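Local coordinates for protein fiber (Bovine adenovirus 4, PDB 4UE0) that forms the trimeric fibre of the virion, whose head, the part described here, probably attaches the virus to a host-cell receptor, at residues I21-Q26 with I52-D57. Residues are numbered along the deposited sequence; the frame is centred on the assembly and turned at random.
Sequences IALGWQ and IYFQAD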
# COMPACT_ATOMS: atom_id res chain seq x y z
N ILE A 21 16.40 -3.11 7.94
CA ILE A 21 15.08 -3.21 7.35
C ILE A 21 14.32 -4.28 8.11
O ILE A 21 14.92 -5.20 8.68
CB ILE A 21 15.07 -3.54 5.86
CG1 ILE A 21 15.60 -4.92 5.55
CG2 ILE A 21 15.75 -2.46 5.10
CD1 ILE A 21 15.18 -5.37 4.17
N ALA A 22 13.01 -4.10 8.19
CA ALA A 22 12.18 -5.02 8.96
C ALA A 22 11.05 -5.54 8.08
O ALA A 22 10.20 -4.78 7.62
CB ALA A 22 11.64 -4.37 10.22
N LEU A 23 11.09 -6.85 7.86
CA LEU A 23 10.16 -7.57 6.98
C LEU A 23 9.15 -8.37 7.77
O LEU A 23 9.48 -8.93 8.82
CB LEU A 23 10.92 -8.51 6.07
CG LEU A 23 11.98 -7.87 5.18
CD1 LEU A 23 12.87 -8.95 4.54
CD2 LEU A 23 11.30 -7.05 4.12
N GLY A 24 7.94 -8.40 7.26
CA GLY A 24 6.89 -9.25 7.77
C GLY A 24 6.37 -10.09 6.64
O GLY A 24 6.40 -9.68 5.47
N TRP A 25 5.90 -11.27 6.96
CA TRP A 25 5.32 -12.15 5.96
C TRP A 25 4.09 -12.84 6.52
O TRP A 25 3.96 -13.00 7.76
CB TRP A 25 6.35 -13.18 5.47
CG TRP A 25 6.87 -14.08 6.56
CD1 TRP A 25 8.00 -13.90 7.33
CD2 TRP A 25 6.27 -15.30 7.01
NE1 TRP A 25 8.12 -14.93 8.23
CE2 TRP A 25 7.07 -15.80 8.06
CE3 TRP A 25 5.13 -16.01 6.64
CZ2 TRP A 25 6.76 -17.00 8.74
CZ3 TRP A 25 4.82 -17.20 7.31
CH2 TRP A 25 5.63 -17.69 8.34
N GLN A 26 3.18 -13.20 5.62
CA GLN A 26 1.97 -13.95 5.99
C GLN A 26 1.59 -14.89 4.85
O GLN A 26 1.79 -14.59 3.66
CB GLN A 26 0.75 -13.04 6.29
CG GLN A 26 1.00 -11.72 7.00
CD GLN A 26 -0.11 -10.70 6.73
OE1 GLN A 26 0.15 -9.50 6.56
NE2 GLN A 26 -1.35 -11.18 6.67
N ILE A 52 19.39 -5.14 -1.62
CA ILE A 52 19.55 -5.62 -0.26
C ILE A 52 19.37 -7.12 -0.31
O ILE A 52 18.38 -7.61 -0.85
CB ILE A 52 18.51 -5.00 0.68
CG1 ILE A 52 18.72 -3.49 0.79
CG2 ILE A 52 18.57 -5.65 2.04
CD1 ILE A 52 17.60 -2.76 1.52
N TYR A 53 20.34 -7.86 0.22
CA TYR A 53 20.28 -9.31 0.20
C TYR A 53 20.63 -9.85 1.57
O TYR A 53 21.31 -9.19 2.37
CB TYR A 53 21.21 -9.88 -0.88
CG TYR A 53 22.62 -9.45 -0.72
CD1 TYR A 53 23.44 -10.03 0.26
CD2 TYR A 53 23.14 -8.43 -1.47
CE1 TYR A 53 24.71 -9.58 0.47
CE2 TYR A 53 24.45 -8.01 -1.29
CZ TYR A 53 25.23 -8.59 -0.30
OH TYR A 53 26.53 -8.15 -0.10
N PHE A 54 20.21 -11.07 1.84
CA PHE A 54 20.43 -11.70 3.11
C PHE A 54 20.01 -13.16 3.02
O PHE A 54 19.34 -13.58 2.08
CB PHE A 54 19.64 -10.97 4.22
CG PHE A 54 18.16 -10.96 3.99
CD1 PHE A 54 17.57 -9.98 3.18
CD2 PHE A 54 17.36 -11.92 4.58
CE1 PHE A 54 16.22 -9.99 2.96
CE2 PHE A 54 16.01 -11.93 4.38
CZ PHE A 54 15.44 -10.96 3.57
N GLN A 55 20.41 -13.91 4.03
CA GLN A 55 20.08 -15.32 4.09
C GLN A 55 18.79 -15.47 4.88
O GLN A 55 18.64 -14.96 6.00
CB GLN A 55 21.24 -16.11 4.69
CG GLN A 55 21.22 -17.60 4.41
CD GLN A 55 22.49 -18.26 4.89
OE1 GLN A 55 23.40 -17.60 5.41
NE2 GLN A 55 22.57 -19.56 4.72
N ALA A 56 17.84 -16.18 4.27
CA ALA A 56 16.50 -16.26 4.81
C ALA A 56 16.43 -17.30 5.86
O ALA A 56 17.09 -18.32 5.77
CB ALA A 56 15.49 -16.60 3.74
N ASP A 57 15.56 -17.00 6.81
CA ASP A 57 15.07 -17.93 7.81
C ASP A 57 13.95 -18.80 7.20
O ASP A 57 13.36 -18.48 6.15
CB ASP A 57 14.51 -17.11 8.99
CG ASP A 57 13.54 -15.99 8.54
OD1 ASP A 57 14.00 -14.95 8.03
OD2 ASP A 57 12.34 -16.16 8.70
O HOH W 1 10.20 -15.10 10.04
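Ile21 and Ile52 meet where two strands from facing sheets come together, 9.1 Å between their CA atoms, in the beta-sandwich of the fibre head. Residues 21-26 and 52-57 run 46° apart and diverge to 11.5 Å between the CA atoms of Trp25 and Asp57; no backbone hydrogen bond joins them, and side chains fill the gap. Branched, apolar isoleucine suits this interior: the two side chains reach tip to tip, CD1 of Ile21 lying 4.0 Å from CG2 of Ile52, with the reciprocal CG2 of Ile21 and CD1 of Ile52 in contact too. Further along, Leu23 and Phe54 approach from opposite directions, and CD1 of Leu23 comes within 3.4 Å of CZ of Phe54, tight for two carbons. The Phe54 CG sits between its own backbone N and carbonyl carbon (chi1 59°); this turns the flat ring toward the facing sheet, where it meets the branched end of Leu23 partway across the widening gap. Leu60, from the short helix 58-61, packs on both residues. At this end the contact turns polar. Asp57 takes the N-cap position, where its short side chain lets the carboxylate accept a backbone N-H of the first turn: OD2 bonds to Leu60 N, while OD1 forms a salt bridge with Arg12. The indole of Trp25 offers an apolar surface to Leu60 and one N-H; a bridging water in the ring plane accepts it, 2.8 Å from NE1 of Trp25, and the same water donates to OD2 of Asp57 at 2.7 Å.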